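Local atomic coordinates of putative acetyltransferase Sthe_0691 (Sphaerobacter thermophilus, PDB entry 3SHP), a protein that is a putative acetyltransferase that probably transfers an acetyl group from acetyl-coenzyme A to an acceptor substrate. Residues A[85-90]-A[111-116]; A[105-110]-A[134-139]. All coordinates share one frame; numbering follows the deposited sequence.

Contact 1. Residues A[85-90]-A[111-116]; sequences ASLRFH and PWLRDE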
loop_
_atom_site.group_PDB
_atom_site.type_symbol
_atom_site.label_atom_id
_atom_site.label_comp_id
_atom_site.label_asym_id
_atom_site.label_seq_id
_atom_site.Cartn_x
_atom_site.Cartn_y
_atom_site.Cartn_z
ATOM N N ALA A 85 6.544 8.142 33.865
ATOM C CA ALA A 85 5.274 8.240 33.175
ATOM C C ALA A 85 5.509 9.008 31.888
ATOM O O ALA A 85 6.112 10.082 31.912
ATOM C CB ALA A 85 4.267 8.958 34.022
ATOM N N SER A 86 5.056 8.434 30.774
ATOM C CA SER A 86 5.180 9.030 29.459
ATOM C C SER A 86 3.783 9.154 28.865
ATOM O O SER A 86 2.951 8.267 29.042
ATOM C CB SER A 86 6.065 8.153 28.570
ATOM O OG SER A 86 7.331 7.955 29.180
ATOM N N LEU A 87 3.524 10.245 28.160
ATOM C CA LEU A 87 2.191 10.485 27.616
ATOM C C LEU A 87 2.145 11.352 26.375
ATOM O O LEU A 87 3.040 12.165 26.117
ATOM C CB LEU A 87 1.270 11.100 28.654
ATOM C CG LEU A 87 1.718 12.359 29.356
ATOM C CD1 LEU A 87 0.511 13.250 29.581
ATOM C CD2 LEU A 87 2.395 11.993 30.693
ATOM N N ARG A 88 1.081 11.160 25.624
ATOM C CA ARG A 88 0.819 11.929 24.427
ATOM C C ARG A 88 -0.693 12.065 24.293
ATOM O O ARG A 88 -1.448 11.297 24.895
ATOM C CB ARG A 88 1.455 11.250 23.191
ATOM C CG ARG A 88 0.742 10.015 22.591
ATOM C CD ARG A 88 1.199 9.733 21.096
ATOM N NE ARG A 88 2.647 9.492 21.005
ATOM C CZ ARG A 88 3.237 8.306 21.188
ATOM N NH1 ARG A 88 4.567 8.203 21.129
ATOM N NH2 ARG A 88 2.503 7.218 21.434
ATOM N N PHE A 89 -1.133 13.043 23.529
ATOM C CA PHE A 89 -2.557 13.324 23.393
ATOM C C PHE A 89 -2.946 13.095 21.949
ATOM O O PHE A 89 -2.142 13.347 21.046
ATOM C CB PHE A 89 -2.858 14.785 23.760
ATOM C CG PHE A 89 -2.505 15.139 25.178
ATOM C CD1 PHE A 89 -3.429 14.974 26.201
ATOM C CD2 PHE A 89 -1.243 15.626 25.490
ATOM C CE1 PHE A 89 -3.110 15.298 27.514
ATOM C CE2 PHE A 89 -0.903 15.943 26.805
ATOM C CZ PHE A 89 -1.847 15.789 27.825
ATOM N N HIS A 90 -4.172 12.632 21.741
ATOM C CA HIS A 90 -4.732 12.452 20.414
ATOM C C HIS A 90 -6.062 13.190 20.445
ATOM O O HIS A 90 -6.974 12.751 21.127
ATOM C CB HIS A 90 -4.994 10.974 20.114
ATOM C CG HIS A 90 -3.772 10.110 20.122
ATOM N ND1 HIS A 90 -2.952 9.967 19.020
ATOM C CD2 HIS A 90 -3.240 9.325 21.091
ATOM C CE1 HIS A 90 -1.961 9.143 19.315
ATOM N NE2 HIS A 90 -2.117 8.733 20.563
ATOM N N PRO A 111 -0.941 17.288 37.619
ATOM C CA PRO A 111 -0.916 17.234 39.083
ATOM C C PRO A 111 -1.339 15.860 39.616
ATOM O O PRO A 111 -0.801 15.414 40.653
ATOM C CB PRO A 111 -1.942 18.297 39.508
ATOM C CG PRO A 111 -2.147 19.161 38.296
ATOM C CD PRO A 111 -1.949 18.241 37.119
ATOM N N TRP A 112 -2.289 15.211 38.934
ATOM C CA TRP A 112 -2.699 13.844 39.267
ATOM C C TRP A 112 -1.500 12.875 39.168
ATOM O O TRP A 112 -1.299 12.031 40.051
ATOM C CB TRP A 112 -3.872 13.372 38.391
ATOM C CG TRP A 112 -4.137 11.898 38.496
ATOM C CD1 TRP A 112 -4.635 11.231 39.581
ATOM C CD2 TRP A 112 -3.908 10.898 37.488
ATOM N NE1 TRP A 112 -4.722 9.886 39.316
ATOM C CE2 TRP A 112 -4.285 9.651 38.040
ATOM C CE3 TRP A 112 -3.423 10.933 36.172
ATOM C CZ2 TRP A 112 -4.194 8.444 37.320
ATOM C CZ3 TRP A 112 -3.325 9.727 35.460
ATOM C CH2 TRP A 112 -3.694 8.501 36.050
ATOM N N LEU A 113 -0.713 13.016 38.105
ATOM C CA LEU A 113 0.464 12.177 37.889
ATOM C C LEU A 113 1.525 12.359 38.986
ATOM O O LEU A 113 2.090 11.372 39.473
ATOM C CB LEU A 113 1.073 12.412 36.489
ATOM C CG LEU A 113 0.424 11.707 35.282
ATOM C CD1 LEU A 113 1.194 12.000 33.986
ATOM C CD2 LEU A 113 0.291 10.193 35.456
ATOM N N ARG A 114 1.784 13.608 39.377
ATOM C CA ARG A 114 2.751 13.894 40.444
ATOM C C ARG A 114 2.299 13.370 41.802
ATOM O O ARG A 114 3.105 12.804 42.536
ATOM C CB ARG A 114 3.056 15.390 40.563
ATOM C CG ARG A 114 3.744 16.054 39.340
ATOM C CD ARG A 114 4.156 17.492 39.742
ATOM N NE ARG A 114 4.691 18.359 38.682
ATOM C CZ ARG A 114 5.979 18.455 38.342
ATOM N NH1 ARG A 114 6.334 19.319 37.412
ATOM N NH2 ARG A 114 6.914 17.697 38.915
ATOM N N ASP A 115 1.021 13.546 42.133
ATOM C CA ASP A 115 0.516 13.183 43.465
ATOM C C ASP A 115 0.206 11.697 43.655
ATOM O O ASP A 115 0.568 11.105 44.677
ATOM C CB ASP A 115 -0.749 13.970 43.832
ATOM C CG ASP A 115 -0.534 15.475 43.877
ATOM O OD1 ASP A 115 0.621 15.920 43.994
ATOM O OD2 ASP A 115 -1.542 16.214 43.797
ATOM N N GLU A 116 -0.507 11.102 42.705
ATOM C CA GLU A 116 -1.078 9.770 42.938
ATOM C C GLU A 116 -0.114 8.617 42.618
ATOM O O GLU A 116 -0.477 7.434 42.726
ATOM C CB GLU A 116 -2.419 9.626 42.202
ATOM C CG GLU A 116 -3.573 10.331 42.913
ATOM C CD GLU A 116 -3.699 9.899 44.377
ATOM O OE1 GLU A 116 -4.240 8.794 44.634
ATOM O OE2 GLU A 116 -3.251 10.660 45.270
#
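The backbone of Leu87, whose side chain meets Leu113, is hydrogen-bonded to both Thr123 and Glu125 on the parallel strand 121-127. No polar bond links 85-90 to 111-116 themselves. Their contact is apolar and runs through one methyl of 111-116. CD1 of Leu113 lies 3.5 Å from CD2 of Leu87, a close approach. The same CD1 lies 4.3 Å from CB of Ala85. The two leucines run alongside each other in opposite senses. Leu87 holds CG between its backbone N and carbonyl carbon (chi1 54°), and CD2 is the branch that meets Leu113. In Leu113, CD1 is extended away from CA (chi2 -177°), which carries this methyl onto the strand. Phe80 of strand 72-80 packs on both Ala85 and Leu113. The pair belongs to the beta-alpha-beta unit formed by strand 84-91, helix 98-116 and strand 121-127, consistent with a GNAT-type fold. All three touching residues are buried, so 111-116 meets 85-90 through buried apolar packing, with no directional bond between the two.

Contact 2. Residues A[105-110]-A[134-139]; sequences ALELVV and LAAAEA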
loop_
_atom_site.group_PDB
_atom_site.type_symbol
_atom_site.label_atom_id
_atom_site.label_comp_id
_atom_site.label_asym_id
_atom_site.label_seq_id
_atom_site.Cartn_x
_atom_site.Cartn_y
_atom_site.Cartn_z
ATOM N N ALA A 105 -6.539 19.649 29.323
ATOM C CA ALA A 105 -6.344 18.247 29.674
ATOM C C ALA A 105 -4.960 18.034 30.306
ATOM O O ALA A 105 -4.816 17.260 31.250
ATOM C CB ALA A 105 -6.502 17.368 28.457
ATOM N N LEU A 106 -3.946 18.708 29.777
ATOM C CA LEU A 106 -2.598 18.591 30.329
ATOM C C LEU A 106 -2.542 19.208 31.731
ATOM O O LEU A 106 -1.905 18.642 32.636
ATOM C CB LEU A 106 -1.566 19.238 29.409
ATOM C CG LEU A 106 -0.090 19.156 29.866
ATOM C CD1 LEU A 106 0.305 17.719 30.196
ATOM C CD2 LEU A 106 0.818 19.659 28.769
ATOM N N GLU A 107 -3.205 20.353 31.914
ATOM C CA GLU A 107 -3.308 20.973 33.244
ATOM C C GLU A 107 -3.902 20.022 34.268
ATOM O O GLU A 107 -3.493 20.024 35.425
ATOM C CB GLU A 107 -4.167 22.243 33.212
ATOM C CG GLU A 107 -3.521 23.401 32.487
ATOM C CD GLU A 107 -4.404 24.647 32.414
ATOM O OE1 GLU A 107 -5.655 24.549 32.520
ATOM O OE2 GLU A 107 -3.826 25.739 32.232
ATOM N N LEU A 108 -4.884 19.239 33.841
ATOM C CA LEU A 108 -5.589 18.316 34.721
ATOM C C LEU A 108 -4.769 17.094 35.053
ATOM O O LEU A 108 -4.727 16.695 36.206
ATOM C CB LEU A 108 -6.931 17.875 34.111
ATOM C CG LEU A 108 -7.875 19.046 33.763
ATOM C CD1 LEU A 108 -9.162 18.523 33.191
ATOM C CD2 LEU A 108 -8.141 19.951 34.973
ATOM N N VAL A 109 -4.133 16.499 34.049
ATOM C CA VAL A 109 -3.499 15.193 34.222
ATOM C C VAL A 109 -2.157 15.275 34.975
ATOM O O VAL A 109 -1.832 14.367 35.724
ATOM C CB VAL A 109 -3.350 14.428 32.861
ATOM C CG1 VAL A 109 -2.194 14.961 32.059
ATOM C CG2 VAL A 109 -3.157 12.933 33.095
ATOM N N VAL A 110 -1.402 16.360 34.809
ATOM C CA VAL A 110 -0.074 16.465 35.451
ATOM C C VAL A 110 -0.105 16.442 36.990
ATOM O O VAL A 110 0.599 15.631 37.617
ATOM C CB VAL A 110 0.775 17.656 34.892
ATOM C CG1 VAL A 110 2.094 17.843 35.712
ATOM C CG2 VAL A 110 1.119 17.408 33.446
ATOM N N LEU A 134 1.931 24.014 25.068
ATOM C CA LEU A 134 3.279 24.346 25.549
ATOM C C LEU A 134 3.202 25.191 26.830
ATOM O O LEU A 134 3.936 24.936 27.803
ATOM C CB LEU A 134 4.074 25.087 24.477
ATOM C CG LEU A 134 4.406 24.233 23.248
ATOM C CD1 LEU A 134 4.912 25.153 22.159
ATOM C CD2 LEU A 134 5.445 23.137 23.586
ATOM N N ALA A 135 2.305 26.186 26.829
ATOM C CA ALA A 135 2.194 27.068 27.990
ATOM C C ALA A 135 1.682 26.299 29.204
ATOM O O ALA A 135 2.143 26.537 30.324
ATOM C CB ALA A 135 1.318 28.269 27.683
ATOM N N ALA A 136 0.753 25.362 28.985
ATOM C CA ALA A 136 0.245 24.541 30.095
ATOM C C ALA A 136 1.386 23.727 30.683
ATOM O O ALA A 136 1.481 23.591 31.885
ATOM C CB ALA A 136 -0.904 23.626 29.644
ATOM N N ALA A 137 2.261 23.204 29.832
ATOM C CA ALA A 137 3.360 22.361 30.301
ATOM C C ALA A 137 4.342 23.160 31.138
ATOM O O ALA A 137 4.781 22.713 32.200
ATOM C CB ALA A 137 4.069 21.710 29.124
ATOM N N GLU A 138 4.678 24.348 30.652
ATOM C CA GLU A 138 5.554 25.247 31.381
ATOM C C GLU A 138 4.979 25.602 32.756
ATOM O O GLU A 138 5.700 25.508 33.749
ATOM C CB GLU A 138 5.886 26.484 30.541
ATOM C CG GLU A 138 6.993 26.172 29.542
ATOM C CD GLU A 138 6.874 26.923 28.222
ATOM O OE1 GLU A 138 6.083 27.905 28.127
ATOM O OE2 GLU A 138 7.592 26.525 27.274
ATOM N N ALA A 139 3.688 25.938 32.823
ATOM C CA ALA A 139 3.062 26.252 34.108
ATOM C C ALA A 139 2.979 25.025 35.034
ATOM O O ALA A 139 3.014 25.167 36.249
ATOM C CB ALA A 139 1.671 26.913 33.926
#
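Leu106 faces Ala136 and Ala137 on the neighbouring helix. Its CB already lies 4.4 Å from CB of Ala136. CG stands anti to the backbone N (chi1 -179°), and from there the chain forks. CD1 turns back toward strand 84-91. CD2 continues across the gap, to 3.9 Å from CB of Ala137 and 4.0 Å from the backbone N of Ala137. That methyl also sits 4.4 Å from CB of Ala136, so it rests against the helix surface over both alanines. Next in the chain, Glu107 adds a second, more exposed touch. Its CB does not point at the helix, but its CG comes to 3.9 Å from CB of Ala136. This is a contact of the aliphatic part, with the carboxylate further along an extended chain on the exposed side. No hydrogen bond joins the two segments. The axes of the two short segments come to 9.0 Å and cross at -25°, running the same general way; alanines form the facing surface of 134-139. Ile126 of strand 121-127 packs on Leu106 and Ala137, and Tyr164 of strand 157-167 also touches Ala137. The two helices thus lie side by side on one face of the sheet, over neighbouring strands.

How the contacts relate
Contacts 1 and 2 both use helix 98-116, nearly two turns apart, and their centres lie 10 Å apart. Contact 1 joins the C-terminal part of the helix to strand 84-91; contact 2 joins its middle to helix 131-139. The strand and helix residues also meet directly. CZ of Phe89 lies 3.7 Å from CD1 of Leu106, and CD1 of Leu87 lies 4.0 Å from CG1 of Val109. CB of Ala105 adds a further touch on the ring of Phe89. One apolar layer therefore runs from strand 84-91 to helix 131-139. The bound tartrate, in a pocket that includes Phe35, Arg58 and Trp59, is about 13 Å from the Leu87 side chain.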